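Local coordinates for protein alginate lyase AlgAT5 (Defluviitalea, PDB 5ZQI) that probably depolymerises alginate by beta-elimination, as a polysaccharide lyase of family 7 built on a beta-sandwich fold, at residues 134-139 with 235-240; 142-147 with 265-270; 151-156 with 254-259; 160-165 with 242-247. One frame throughout, in Å; residues are numbered along the deposited sequence.

Interaction 1: residues 134-139 with 235-240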
loop_
_atom_site.group_PDB
_atom_site.type_symbol
_atom_site.label_atom_id
_atom_site.label_comp_id
_atom_site.label_asym_id
_atom_site.label_seq_id
_atom_site.Cartn_x
_atom_site.Cartn_y
_atom_site.Cartn_z
ATOM N N ALA A 134 -15.068 -1.669 -0.671
ATOM C CA ALA A 134 -14.886 -3.054 -1.065
ATOM C C ALA A 134 -14.879 -3.960 0.158
ATOM O O ALA A 134 -14.370 -3.603 1.222
ATOM C CB ALA A 134 -13.567 -3.217 -1.837
ATOM N N SER A 135 -15.387 -5.179 -0.028
ATOM C CA SER A 135 -15.433 -6.177 1.033
ATOM C C SER A 135 -15.555 -7.549 0.399
ATOM O O SER A 135 -16.591 -7.872 -0.189
ATOM C CB SER A 135 -16.603 -5.899 1.958
ATOM O OG SER A 135 -16.720 -6.908 2.959
ATOM N N TRP A 136 -14.514 -8.365 0.535
ATOM C CA TRP A 136 -14.536 -9.681 -0.099
ATOM C C TRP A 136 -13.912 -10.719 0.825
ATOM O O TRP A 136 -13.389 -10.414 1.890
ATOM C CB TRP A 136 -13.862 -9.624 -1.485
ATOM C CG TRP A 136 -12.568 -8.865 -1.532
ATOM C CD1 TRP A 136 -12.386 -7.571 -1.952
ATOM C CD2 TRP A 136 -11.269 -9.354 -1.174
ATOM N NE1 TRP A 136 -11.078 -7.224 -1.845
ATOM C CE2 TRP A 136 -10.358 -8.302 -1.387
ATOM C CE3 TRP A 136 -10.791 -10.576 -0.680
ATOM C CZ2 TRP A 136 -9.004 -8.439 -1.125
ATOM C CZ3 TRP A 136 -9.443 -10.707 -0.430
ATOM C CH2 TRP A 136 -8.567 -9.655 -0.658
ATOM N N SER A 137 -13.992 -11.978 0.406
ATOM C CA SER A 137 -13.609 -13.109 1.233
ATOM C C SER A 137 -12.517 -13.924 0.563
ATOM O O SER A 137 -12.507 -14.122 -0.643
ATOM C CB SER A 137 -14.835 -13.977 1.478
ATOM O OG SER A 137 -14.521 -15.250 2.015
ATOM N N THR A 138 -11.611 -14.461 1.375
ATOM C CA THR A 138 -10.590 -15.339 0.823
ATOM C C THR A 138 -11.120 -16.719 0.438
ATOM O O THR A 138 -10.368 -17.499 -0.155
ATOM C CB THR A 138 -9.447 -15.550 1.809
ATOM O OG1 THR A 138 -9.933 -16.196 2.981
ATOM C CG2 THR A 138 -8.796 -14.225 2.231
ATOM N N THR A 139 -12.365 -17.033 0.777
ATOM C CA THR A 139 -12.952 -18.348 0.502
ATOM C C THR A 139 -14.045 -18.337 -0.561
ATOM O O THR A 139 -14.584 -19.399 -0.877
ATOM C CB THR A 139 -13.524 -18.960 1.792
ATOM O OG1 THR A 139 -14.411 -18.022 2.424
ATOM C CG2 THR A 139 -12.402 -19.322 2.746
ATOM N N CYS A 235 -12.515 -8.442 3.655
ATOM C CA CYS A 235 -11.200 -8.024 3.197
ATOM C C CYS A 235 -11.264 -6.950 2.121
ATOM O O CYS A 235 -12.218 -6.858 1.350
ATOM C CB CYS A 235 -10.384 -9.185 2.620
ATOM S SG CYS A 235 -9.944 -10.462 3.799
ATOM N N TYR A 236 -10.192 -6.176 2.042
ATOM C CA TYR A 236 -9.994 -5.197 0.982
ATOM C C TYR A 236 -8.503 -4.928 0.820
ATOM O O TYR A 236 -7.697 -5.128 1.733
ATOM C CB TYR A 236 -10.763 -3.900 1.274
ATOM C CG TYR A 236 -10.506 -3.277 2.635
ATOM C CD1 TYR A 236 -11.225 -3.686 3.767
ATOM C CD2 TYR A 236 -9.578 -2.267 2.791
ATOM C CE1 TYR A 236 -10.986 -3.129 4.988
ATOM C CE2 TYR A 236 -9.333 -1.707 4.032
ATOM C CZ TYR A 236 -10.067 -2.128 5.109
ATOM O OH TYR A 236 -9.850 -1.554 6.344
ATOM N N PHE A 237 -8.152 -4.473 -0.373
ATOM C CA PHE A 237 -6.766 -4.160 -0.700
ATOM C C PHE A 237 -6.413 -2.729 -0.307
ATOM O O PHE A 237 -7.280 -1.834 -0.278
ATOM C CB PHE A 237 -6.492 -4.346 -2.207
ATOM C CG PHE A 237 -6.488 -5.793 -2.668
ATOM C CD1 PHE A 237 -5.586 -6.709 -2.147
ATOM C CD2 PHE A 237 -7.354 -6.207 -3.663
ATOM C CE1 PHE A 237 -5.591 -8.035 -2.567
ATOM C CE2 PHE A 237 -7.347 -7.534 -4.108
ATOM C CZ PHE A 237 -6.451 -8.431 -3.569
ATOM N N LYS A 238 -5.110 -2.519 -0.060
ATOM C CA LYS A 238 -4.534 -1.192 0.107
ATOM C C LYS A 238 -3.210 -1.123 -0.625
ATOM O O LYS A 238 -2.523 -2.127 -0.727
ATOM C CB LYS A 238 -4.271 -0.821 1.583
ATOM C CG LYS A 238 -5.472 -1.061 2.499
ATOM C CD LYS A 238 -5.267 -0.314 3.814
ATOM C CE LYS A 238 -5.777 1.142 3.594
ATOM N NZ LYS A 238 -5.466 2.069 4.703
ATOM N N ALA A 239 -2.850 0.068 -1.122
ATOM C CA ALA A 239 -1.566 0.264 -1.788
ATOM C C ALA A 239 -1.154 1.717 -1.606
ATOM O O ALA A 239 -1.999 2.620 -1.579
ATOM C CB ALA A 239 -1.653 -0.073 -3.280
ATOM N N GLY A 240 0.149 1.942 -1.532
ATOM C CA GLY A 240 0.694 3.267 -1.352
ATOM C C GLY A 240 1.841 3.214 -0.377
ATOM O O GLY A 240 2.674 2.291 -0.436
#
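Trp136 lies against the start of strand 236-239 and makes the tightly packed part of this contact. Its backbone forms one antiparallel bridge with Cys235: Trp136 N donates to Cys235 O at 2.9 Å, and Cys235 N to Trp136 O at 2.8 Å. With chi1 at 45°, CG of Trp136 lies between its own backbone N and carbonyl carbon, folding the indole back over its bridge partner. Cys235 CB then stands above the six-membered ring, 3.6 Å from its centroid and 13° off the normal, a CH-pi contact, while Cys235 O sits 3.3 Å above the indole plane toward its rim. The far end of the indole reaches Phe237, whose ring receives Trp136 CZ2 over its centre, 3.4 Å above the plane. The two rings are inclined by 48°, neither stacked nor edge to face. Packing is looser toward Ala134, whose CB is 4.2 Å from Tyr236 CB, and at Thr138, whose CG2 barely touches Cys235 SG. The solvent side is at Ser135, exposed and meeting the strand mainly through its CA near Cys235 O, and at Ser137, whose OG accepts from Thr139 N at 3.1 Å in an ST turn within the loop. Strand 236-239 begins the sequence YFKAGMYTQ, which matches a conserved family 7 motif of the substrate cleft. It runs between strands 120-127 and 160-167; Glu125 of the former accepts a hydrogen bond from Trp136 NE1, Ile166 of the latter packs on Trp136, Cys235 and Phe237, and His143 of strand 142-153 stacks on the indole.

Interaction 2: residues 142-147 with 265-270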
loop_
_atom_site.group_PDB
_atom_site.type_symbol
_atom_site.label_atom_id
_atom_site.label_comp_id
_atom_site.label_asym_id
_atom_site.label_seq_id
_atom_site.Cartn_x
_atom_site.Cartn_y
_atom_site.Cartn_z
ATOM N N THR A 142 -12.075 -15.094 -6.454
ATOM C CA THR A 142 -10.643 -14.923 -6.626
ATOM C C THR A 142 -10.362 -13.428 -6.715
ATOM O O THR A 142 -10.965 -12.724 -7.531
ATOM C CB THR A 142 -10.118 -15.658 -7.865
ATOM O OG1 THR A 142 -10.457 -17.050 -7.771
ATOM C CG2 THR A 142 -8.640 -15.511 -7.973
ATOM N N HIS A 143 -9.442 -12.956 -5.877
ATOM C CA HIS A 143 -9.193 -11.537 -5.641
ATOM C C HIS A 143 -7.708 -11.284 -5.802
ATOM O O HIS A 143 -6.898 -11.870 -5.083
ATOM C CB HIS A 143 -9.697 -11.166 -4.247
ATOM C CG HIS A 143 -11.018 -11.782 -3.960
ATOM N ND1 HIS A 143 -12.190 -11.347 -4.549
ATOM C CD2 HIS A 143 -11.338 -12.898 -3.262
ATOM C CE1 HIS A 143 -13.174 -12.132 -4.167
ATOM N NE2 HIS A 143 -12.685 -13.088 -3.397
ATOM N N THR A 144 -7.349 -10.393 -6.729
ATOM C CA THR A 144 -5.957 -10.209 -7.119
ATOM C C THR A 144 -5.591 -8.740 -7.113
ATOM O O THR A 144 -6.363 -7.913 -7.590
ATOM C CB THR A 144 -5.727 -10.757 -8.523
ATOM O OG1 THR A 144 -6.118 -12.135 -8.582
ATOM C CG2 THR A 144 -4.263 -10.622 -8.962
ATOM N N MET A 145 -4.405 -8.415 -6.591
ATOM C CA MET A 145 -3.806 -7.097 -6.726
ATOM C C MET A 145 -2.387 -7.259 -7.263
ATOM O O MET A 145 -1.618 -8.098 -6.763
ATOM C CB MET A 145 -3.752 -6.345 -5.401
ATOM C CG MET A 145 -3.107 -4.948 -5.552
ATOM S SD MET A 145 -3.275 -3.876 -4.122
ATOM C CE MET A 145 -2.525 -4.838 -2.814
ATOM N N ILE A 146 -2.045 -6.483 -8.284
ATOM C CA ILE A 146 -0.685 -6.394 -8.801
ATOM C C ILE A 146 -0.187 -4.966 -8.638
ATOM O O ILE A 146 -0.846 -4.014 -9.083
ATOM C CB ILE A 146 -0.582 -6.806 -10.274
ATOM C CG1 ILE A 146 -1.269 -8.128 -10.520
ATOM C CG2 ILE A 146 0.908 -6.913 -10.635
ATOM C CD1 ILE A 146 -1.370 -8.532 -11.997
ATOM N N ILE A 147 0.955 -4.804 -7.983
ATOM C CA ILE A 147 1.576 -3.496 -7.811
ATOM C C ILE A 147 2.968 -3.534 -8.435
ATOM O O ILE A 147 3.777 -4.401 -8.098
ATOM C CB ILE A 147 1.708 -3.082 -6.336
ATOM C CG1 ILE A 147 0.471 -3.371 -5.494
ATOM C CG2 ILE A 147 2.070 -1.580 -6.274
ATOM C CD1 ILE A 147 0.697 -3.055 -4.034
ATOM N N VAL A 265 -3.271 -2.728 -10.403
ATOM C CA VAL A 265 -4.498 -3.362 -10.871
ATOM C C VAL A 265 -5.082 -4.243 -9.778
ATOM O O VAL A 265 -4.366 -4.942 -9.062
ATOM C CB VAL A 265 -4.289 -4.184 -12.168
ATOM C CG1 VAL A 265 -3.433 -5.401 -11.944
ATOM C CG2 VAL A 265 -5.610 -4.569 -12.821
ATOM N N VAL A 266 -6.402 -4.182 -9.654
ATOM C CA VAL A 266 -7.188 -5.080 -8.810
ATOM C C VAL A 266 -8.211 -5.764 -9.696
ATOM O O VAL A 266 -8.894 -5.099 -10.488
ATOM C CB VAL A 266 -7.872 -4.329 -7.660
ATOM C CG1 VAL A 266 -8.934 -5.189 -7.008
ATOM C CG2 VAL A 266 -6.839 -3.920 -6.625
ATOM N N THR A 267 -8.297 -7.089 -9.571
ATOM C CA THR A 267 -9.306 -7.850 -10.284
ATOM C C THR A 267 -10.050 -8.781 -9.333
ATOM O O THR A 267 -9.505 -9.263 -8.331
ATOM C CB THR A 267 -8.707 -8.701 -11.418
ATOM O OG1 THR A 267 -7.906 -9.759 -10.888
ATOM C CG2 THR A 267 -7.899 -7.887 -12.396
ATOM N N HIS A 268 -11.307 -9.038 -9.678
ATOM C CA HIS A 268 -12.160 -9.932 -8.935
ATOM C C HIS A 268 -12.936 -10.826 -9.894
ATOM O O HIS A 268 -13.485 -10.352 -10.893
ATOM C CB HIS A 268 -13.175 -9.181 -8.065
ATOM C CG HIS A 268 -12.549 -8.357 -6.999
ATOM N ND1 HIS A 268 -12.058 -8.916 -5.844
ATOM C CD2 HIS A 268 -12.291 -7.028 -6.918
ATOM C CE1 HIS A 268 -11.541 -7.970 -5.083
ATOM N NE2 HIS A 268 -11.665 -6.819 -5.711
ATOM N N SER A 269 -13.012 -12.121 -9.561
ATOM C CA SER A 269 -13.811 -13.080 -10.321
ATOM C C SER A 269 -14.596 -13.946 -9.354
ATOM O O SER A 269 -14.176 -14.166 -8.216
ATOM C CB SER A 269 -12.940 -13.948 -11.247
ATOM O OG SER A 269 -12.056 -14.767 -10.519
ATOM N N LEU A 270 -15.764 -14.400 -9.801
ATOM C CA LEU A 270 -16.660 -15.170 -8.947
ATOM C C LEU A 270 -16.199 -16.620 -8.774
ATOM O O LEU A 270 -15.249 -17.076 -9.425
ATOM C CB LEU A 270 -18.086 -15.157 -9.515
ATOM C CG LEU A 270 -18.794 -13.810 -9.615
ATOM C CD1 LEU A 270 -20.100 -13.958 -10.414
ATOM C CD2 LEU A 270 -19.072 -13.230 -8.252
HETATM O O HOH W 1 -8.798 -12.036 -9.466
HETATM O O HOH W 2 -13.144 -18.035 -7.929
#
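Thr142, Thr144 and Ile146 face Ser269, Thr267 and Val265 as three hydrogen-bonded antiparallel pairs, with His143-His268 and Met145-Val266 as the non-hydrogen-bonded pairs between them. Six N-H...O bonds result, a regular ladder whose lengths stay close to the 2.9 Å of Thr144 N to Thr267 O. In the gaps CA-H...O contacts fill in, among them Val266 CA to Thr144 O at 3.2 Å. These strands, 142-153 and 256-269, are central neighbours in the seven-stranded antiparallel sheet of the beta-sandwich, and strand 205-212 continues the sheet beyond residues 142-147. The two faces of the ladder differ in chemistry. On the face turned to the other sheet, the imidazoles of His143 and His268 meet at their edges, neither lying over the other's face, with planes at 54°, joined by a hydrogen bond of 2.8 Å from ND1 to ND1 at 160°. Either nitrogen could be the donor, and the outer nitrogens are also engaged: His143 NE2 with Ser140 O, and His268 NE2 with Glu125, whose carboxylate may polarise the pair. Farther along that face Met145 extends with CG anti to its N (chi1 180°), leaving Val266 CG2 4.0 Å from Met145 CG; Phe237 and Trp67 cover both. On the other face the apolar contact is between Ile146 and Val265, lying side by side with Val265 CG1 3.6 Å from Ile146 CB. There, too, Thr144 and Thr267 point the same way, and water 1 spans their hydroxyls, 2.8 Å from Thr144 OG1 and 2.8 Å from Thr267 OG1.

Interaction 3: residues 151-156 with 254-259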
loop_
_atom_site.group_PDB
_atom_site.type_symbol
_atom_site.label_atom_id
_atom_site.label_comp_id
_atom_site.label_asym_id
_atom_site.label_seq_id
_atom_site.Cartn_x
_atom_site.Cartn_y
_atom_site.Cartn_z
ATOM N N ILE A 151 10.515 1.383 -4.038
ATOM C CA ILE A 151 10.575 2.114 -2.774
ATOM C C ILE A 151 11.793 3.028 -2.817
ATOM O O ILE A 151 12.895 2.576 -3.161
ATOM C CB ILE A 151 10.631 1.157 -1.575
ATOM C CG1 ILE A 151 9.453 0.175 -1.609
ATOM C CG2 ILE A 151 10.695 1.976 -0.265
ATOM C CD1 ILE A 151 9.665 -1.066 -0.719
ATOM N N THR A 152 11.603 4.322 -2.520
ATOM C CA THR A 152 12.660 5.299 -2.755
ATOM C C THR A 152 13.242 5.952 -1.508
ATOM O O THR A 152 14.324 6.546 -1.600
ATOM C CB THR A 152 12.181 6.412 -3.697
ATOM O OG1 THR A 152 10.988 7.016 -3.181
ATOM C CG2 THR A 152 11.864 5.856 -5.085
ATOM N N HIS A 153 12.590 5.840 -0.351
ATOM C CA HIS A 153 13.098 6.519 0.833
ATOM C C HIS A 153 12.515 5.842 2.062
ATOM O O HIS A 153 11.372 5.377 2.051
ATOM C CB HIS A 153 12.739 8.013 0.814
ATOM C CG HIS A 153 13.605 8.869 1.687
ATOM N ND1 HIS A 153 14.739 9.511 1.232
ATOM C CD2 HIS A 153 13.458 9.238 2.980
ATOM C CE1 HIS A 153 15.274 10.205 2.220
ATOM N NE2 HIS A 153 14.527 10.040 3.297
ATOM N N LEU A 154 13.318 5.796 3.126
ATOM C CA LEU A 154 12.985 5.169 4.397
ATOM C C LEU A 154 13.281 6.122 5.533
ATOM O O LEU A 154 14.196 6.945 5.443
ATOM C CB LEU A 154 13.794 3.878 4.633
ATOM C CG LEU A 154 13.557 2.733 3.641
ATOM C CD1 LEU A 154 14.552 1.620 3.949
ATOM C CD2 LEU A 154 12.142 2.249 3.695
ATOM N N PRO A 155 12.557 6.036 6.653
ATOM C CA PRO A 155 12.981 6.775 7.849
ATOM C C PRO A 155 14.388 6.358 8.265
ATOM O O PRO A 155 14.835 5.241 7.985
ATOM C CB PRO A 155 11.932 6.389 8.899
ATOM C CG PRO A 155 10.703 6.010 8.090
ATOM C CD PRO A 155 11.296 5.301 6.868
ATOM N N GLU A 156 15.092 7.276 8.923
ATOM C CA GLU A 156 16.479 7.003 9.295
ATOM C C GLU A 156 16.589 6.050 10.485
ATOM O O GLU A 156 17.478 5.192 10.513
ATOM C CB GLU A 156 17.231 8.299 9.583
ATOM C CG GLU A 156 16.480 9.388 10.320
ATOM C CD GLU A 156 17.130 10.742 10.044
ATOM O OE1 GLU A 156 16.406 11.720 9.717
ATOM O OE2 GLU A 156 18.383 10.836 10.102
ATOM N N ASP A 254 10.351 15.219 9.963
ATOM C CA ASP A 254 10.499 15.288 8.514
ATOM C C ASP A 254 11.163 14.050 7.909
ATOM O O ASP A 254 11.323 13.983 6.684
ATOM C CB ASP A 254 11.275 16.554 8.110
ATOM C CG ASP A 254 12.612 16.679 8.787
ATOM O OD1 ASP A 254 13.086 15.699 9.395
ATOM O OD2 ASP A 254 13.189 17.787 8.716
ATOM N N ALA A 255 11.532 13.063 8.717
ATOM C CA ALA A 255 11.903 11.764 8.170
ATOM C C ALA A 255 10.689 11.168 7.478
ATOM O O ALA A 255 9.545 11.471 7.834
ATOM C CB ALA A 255 12.396 10.827 9.266
ATOM N N TYR A 256 10.919 10.341 6.465
ATOM C CA TYR A 256 9.759 9.849 5.733
ATOM C C TYR A 256 10.023 8.551 4.985
ATOM O O TYR A 256 11.164 8.188 4.672
ATOM C CB TYR A 256 9.262 10.906 4.733
ATOM C CG TYR A 256 10.254 11.287 3.639
ATOM C CD1 TYR A 256 11.261 12.221 3.863
ATOM C CD2 TYR A 256 10.126 10.742 2.369
ATOM C CE1 TYR A 256 12.115 12.604 2.831
ATOM C CE2 TYR A 256 10.987 11.101 1.341
ATOM C CZ TYR A 256 11.973 12.033 1.579
ATOM O OH TYR A 256 12.809 12.379 0.523
ATOM N N GLY A 257 8.912 7.882 4.683
ATOM C CA GLY A 257 8.872 6.826 3.689
ATOM C C GLY A 257 8.283 7.352 2.385
ATOM O O GLY A 257 7.397 8.201 2.386
ATOM N N GLU A 258 8.796 6.839 1.278
ATOM C CA GLU A 258 8.318 7.238 -0.034
ATOM C C GLU A 258 8.450 6.071 -1.001
ATOM O O GLU A 258 9.439 5.327 -0.970
ATOM C CB GLU A 258 9.077 8.454 -0.554
ATOM C CG GLU A 258 8.521 9.034 -1.862
ATOM C CD GLU A 258 9.196 10.339 -2.196
ATOM O OE1 GLU A 258 10.147 10.309 -3.017
ATOM O OE2 GLU A 258 8.813 11.404 -1.647
ATOM N N ASN A 259 7.452 5.941 -1.882
ATOM C CA ASN A 259 7.512 4.990 -2.986
ATOM C C ASN A 259 6.854 5.587 -4.227
ATOM O O ASN A 259 6.199 6.630 -4.187
ATOM C CB ASN A 259 6.888 3.633 -2.593
ATOM C CG ASN A 259 5.384 3.694 -2.391
ATOM O OD1 ASN A 259 4.827 4.679 -1.944
ATOM N ND2 ASN A 259 4.711 2.614 -2.760
HETATM O O HOH W 3 13.701 9.672 6.306
#
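A classic beta bulge, in which Thr152 and His153 both face Glu258, shifts the register by one residue where strand 142-153 ends beside the start of strand 256-269. Both backbone N-H groups converge on Glu258 O from the same face of its plane: Thr152 N at 2.8 Å and, longer and more bent, His153 N at 3.3 Å. Thr152 OG1 also lies close to Glu258 O and OE1, where at most a weak bond forms. The return bond, Glu258 N to His153 O at 3.1 Å, approaches from above the carbonyl plane, 40° out of it, so this bond is not directed at a lone pair. Before the bulge Ile151 and Asn259 still form a regular non-hydrogen-bonded pair, and Asn259 turns its amide toward Gln149. From the bulge itself, His153 reaches Tyr256 in an offset stack with centroids 3.8 Å apart and planes within 6° of parallel. Tyr256 attains this position although its CB starts away from the other segment: chi1 of 62° swings the phenol back beneath the imidazole. Lys105 adds a cation-pi contact to the phenol. In the segment that follows, Pro155 has no N-H to give Tyr256 O, and strand pairing stops; its ring lies over that carbonyl, and Thr243 of the opposite sheet packs against it. Water 3 bridges the two segments where the pairing ends: it donates to Leu154 O at 2.9 Å, accepts from Tyr256 N at 2.9 Å, and receives a weak bond from His153 NE2 in the plane of the imidazole.

Interaction 4: residues 160-165 with 242-247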
loop_
_atom_site.group_PDB
_atom_site.type_symbol
_atom_site.label_atom_id
_atom_site.label_comp_id
_atom_site.label_asym_id
_atom_site.label_seq_id
_atom_site.Cartn_x
_atom_site.Cartn_y
_atom_site.Cartn_z
ATOM N N HIS A 160 11.420 1.380 8.283
ATOM C CA HIS A 160 10.367 0.410 8.023
ATOM C C HIS A 160 9.196 1.045 7.290
ATOM O O HIS A 160 8.645 2.046 7.755
ATOM C CB HIS A 160 9.805 -0.189 9.327
ATOM C CG HIS A 160 10.784 -0.941 10.173
ATOM N ND1 HIS A 160 10.380 -1.594 11.317
ATOM C CD2 HIS A 160 12.117 -1.158 10.066
ATOM C CE1 HIS A 160 11.426 -2.184 11.874
ATOM N NE2 HIS A 160 12.490 -1.952 11.124
ATOM N N VAL A 161 8.772 0.427 6.183
ATOM C CA VAL A 161 7.583 0.883 5.464
ATOM C C VAL A 161 6.759 -0.307 4.993
ATOM O O VAL A 161 7.257 -1.422 4.832
ATOM C CB VAL A 161 7.917 1.787 4.247
ATOM C CG1 VAL A 161 8.664 3.048 4.686
ATOM C CG2 VAL A 161 8.669 0.980 3.180
ATOM N N VAL A 162 5.470 -0.028 4.737
ATOM C CA VAL A 162 4.518 -1.001 4.194
ATOM C C VAL A 162 3.983 -0.444 2.886
ATOM O O VAL A 162 3.547 0.713 2.832
ATOM C CB VAL A 162 3.384 -1.292 5.195
ATOM C CG1 VAL A 162 2.201 -2.007 4.525
ATOM C CG2 VAL A 162 3.892 -2.143 6.380
ATOM N N VAL A 163 3.961 -1.283 1.856
ATOM C CA VAL A 163 3.658 -0.906 0.483
ATOM C C VAL A 163 2.764 -1.957 -0.171
ATOM O O VAL A 163 3.114 -2.598 -1.168
ATOM C CB VAL A 163 4.967 -0.713 -0.292
ATOM C CG1 VAL A 163 5.743 0.493 0.292
ATOM C CG2 VAL A 163 5.821 -1.959 -0.326
ATOM N N GLY A 164 1.616 -2.166 0.419
ATOM C CA GLY A 164 0.640 -3.115 -0.077
ATOM C C GLY A 164 0.078 -3.924 1.067
ATOM O O GLY A 164 0.823 -4.435 1.921
ATOM N N GLN A 165 -1.243 -4.046 1.122
ATOM C CA GLN A 165 -1.881 -4.822 2.164
ATOM C C GLN A 165 -3.137 -5.527 1.666
ATOM O O GLN A 165 -3.808 -5.091 0.718
ATOM C CB GLN A 165 -2.346 -3.964 3.351
ATOM C CG GLN A 165 -1.368 -2.987 3.901
ATOM C CD GLN A 165 -1.915 -2.349 5.169
ATOM O OE1 GLN A 165 -2.350 -3.048 6.078
ATOM N NE2 GLN A 165 -1.925 -1.023 5.226
ATOM N N TYR A 242 2.737 3.379 3.779
ATOM C CA TYR A 242 2.333 3.295 5.193
ATOM C C TYR A 242 3.622 3.244 5.996
ATOM O O TYR A 242 4.282 2.199 6.075
ATOM C CB TYR A 242 1.440 2.084 5.407
ATOM C CG TYR A 242 0.820 1.908 6.767
ATOM C CD1 TYR A 242 0.677 2.974 7.654
ATOM C CD2 TYR A 242 0.358 0.666 7.157
ATOM C CE1 TYR A 242 0.072 2.801 8.894
ATOM C CE2 TYR A 242 -0.225 0.492 8.376
ATOM C CZ TYR A 242 -0.371 1.553 9.227
ATOM O OH TYR A 242 -0.965 1.361 10.482
ATOM N N THR A 243 4.031 4.403 6.512
ATOM C CA THR A 243 5.338 4.544 7.156
ATOM C C THR A 243 5.299 4.021 8.582
ATOM O O THR A 243 4.589 4.576 9.421
ATOM C CB THR A 243 5.766 6.003 7.129
ATOM O OG1 THR A 243 5.809 6.426 5.748
ATOM C CG2 THR A 243 7.150 6.180 7.735
ATOM N N GLN A 244 6.091 2.987 8.889
ATOM C CA GLN A 244 6.023 2.361 10.219
ATOM C C GLN A 244 7.001 3.020 11.187
ATOM O O GLN A 244 7.800 2.365 11.848
ATOM C CB GLN A 244 6.278 0.861 10.146
ATOM C CG GLN A 244 5.487 0.145 9.088
ATOM C CD GLN A 244 4.033 0.076 9.407
ATOM O OE1 GLN A 244 3.642 -0.647 10.318
ATOM N NE2 GLN A 244 3.217 0.803 8.657
ATOM N N SER A 245 6.936 4.336 11.281
ATOM C CA SER A 245 7.691 5.058 12.291
ATOM C C SER A 245 6.954 6.335 12.646
ATOM O O SER A 245 5.999 6.731 11.981
ATOM C CB SER A 245 9.117 5.340 11.822
ATOM O OG SER A 245 9.838 5.796 12.949
ATOM N N ASN A 246 7.394 6.952 13.730
ATOM C CA ASN A 246 6.866 8.218 14.232
ATOM C C ASN A 246 7.914 8.786 15.186
ATOM O O ASN A 246 8.989 8.205 15.374
ATOM C CB ASN A 246 5.490 7.988 14.862
ATOM C CG ASN A 246 5.534 7.010 16.035
ATOM O OD1 ASN A 246 6.435 7.069 16.849
ATOM N ND2 ASN A 246 4.572 6.100 16.096
ATOM N N THR A 247 7.633 9.955 15.755
ATOM C CA THR A 247 8.660 10.600 16.569
ATOM C C THR A 247 8.954 9.840 17.865
ATOM O O THR A 247 10.054 9.989 18.403
ATOM C CB THR A 247 8.303 12.053 16.914
ATOM O OG1 THR A 247 7.096 12.092 17.689
ATOM C CG2 THR A 247 8.160 12.888 15.655
#
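Val162 and Tyr242 lie side by side on one face of their sheet, pointing the same way, with Val162 CB 3.9 Å from Tyr242 CB. Gln165 reaches the same tyrosine from farther along the strand, its extended chain crossing it at about a right angle. Its amide is nearly parallel to the phenol, 11° between planes, and Gln165 NE2 comes within 3.4 Å of Tyr242 CD2 while bonding to Glu122. Gln244 covers one face of the same ring. Bent at chi2 (-70°), its side chain doubles back so that Gln244 NE2 stands 3.1 Å above the Tyr242 ring plane, over the centre, and donates to Tyr242 O at 3.1 Å, from well above the carbonyl plane and not on a lone pair. Val162 N grips that carbonyl from the opposite face of its plane, at 2.9 Å. Val162 CG2 packs against the folded glutamine, crossing it obliquely, 3.8 Å from Gln244 CD. Strands 160-167 and 241-243 are antiparallel neighbours in the larger sheet of the sandwich. The sequence here fits two conserved family 7 motifs, QIH beginning at Gln165 and YxKAGxYxQ ending with Tyr242 and Gln244, so the contact probably belongs to the alginate-binding cleft; a sulfate ion, likely from the crystallisation liquor, lies about 4 Å from the Gln244 side chain. Gln244 N, at the centre of an inverse gamma turn, donates to His160 O at 2.9 Å. The CB atoms of His160 and Gln244 touch, and the imidazole leads away to bond through ND1 with Lys158 and Arg177.

How the interactions relate
Interactions 2 and 3 hold the same two strands, 142-153 and 256-269, at places whose centres lie about 28 Å apart: interaction 2, a surface contact, is a regular ladder with a water-bridged face, and interaction 3, partly buried, a bulge with a ring stack. Interactions 1 and 4 are buried and use successive strands of the opposite sheet, 236-239 (bridged by a loop) and 241-243; Lys238 O probably bonds Gln165 N between them. The contacts also touch across the sandwich: loop residue Trp136 of interaction 1 packs on both histidines of interaction 2, and Pro155 and Leu154 of interaction 3 on Thr243 and Val161 of interaction 4. Aromatic packing marks interaction 1, amide-ring contacts interaction 4.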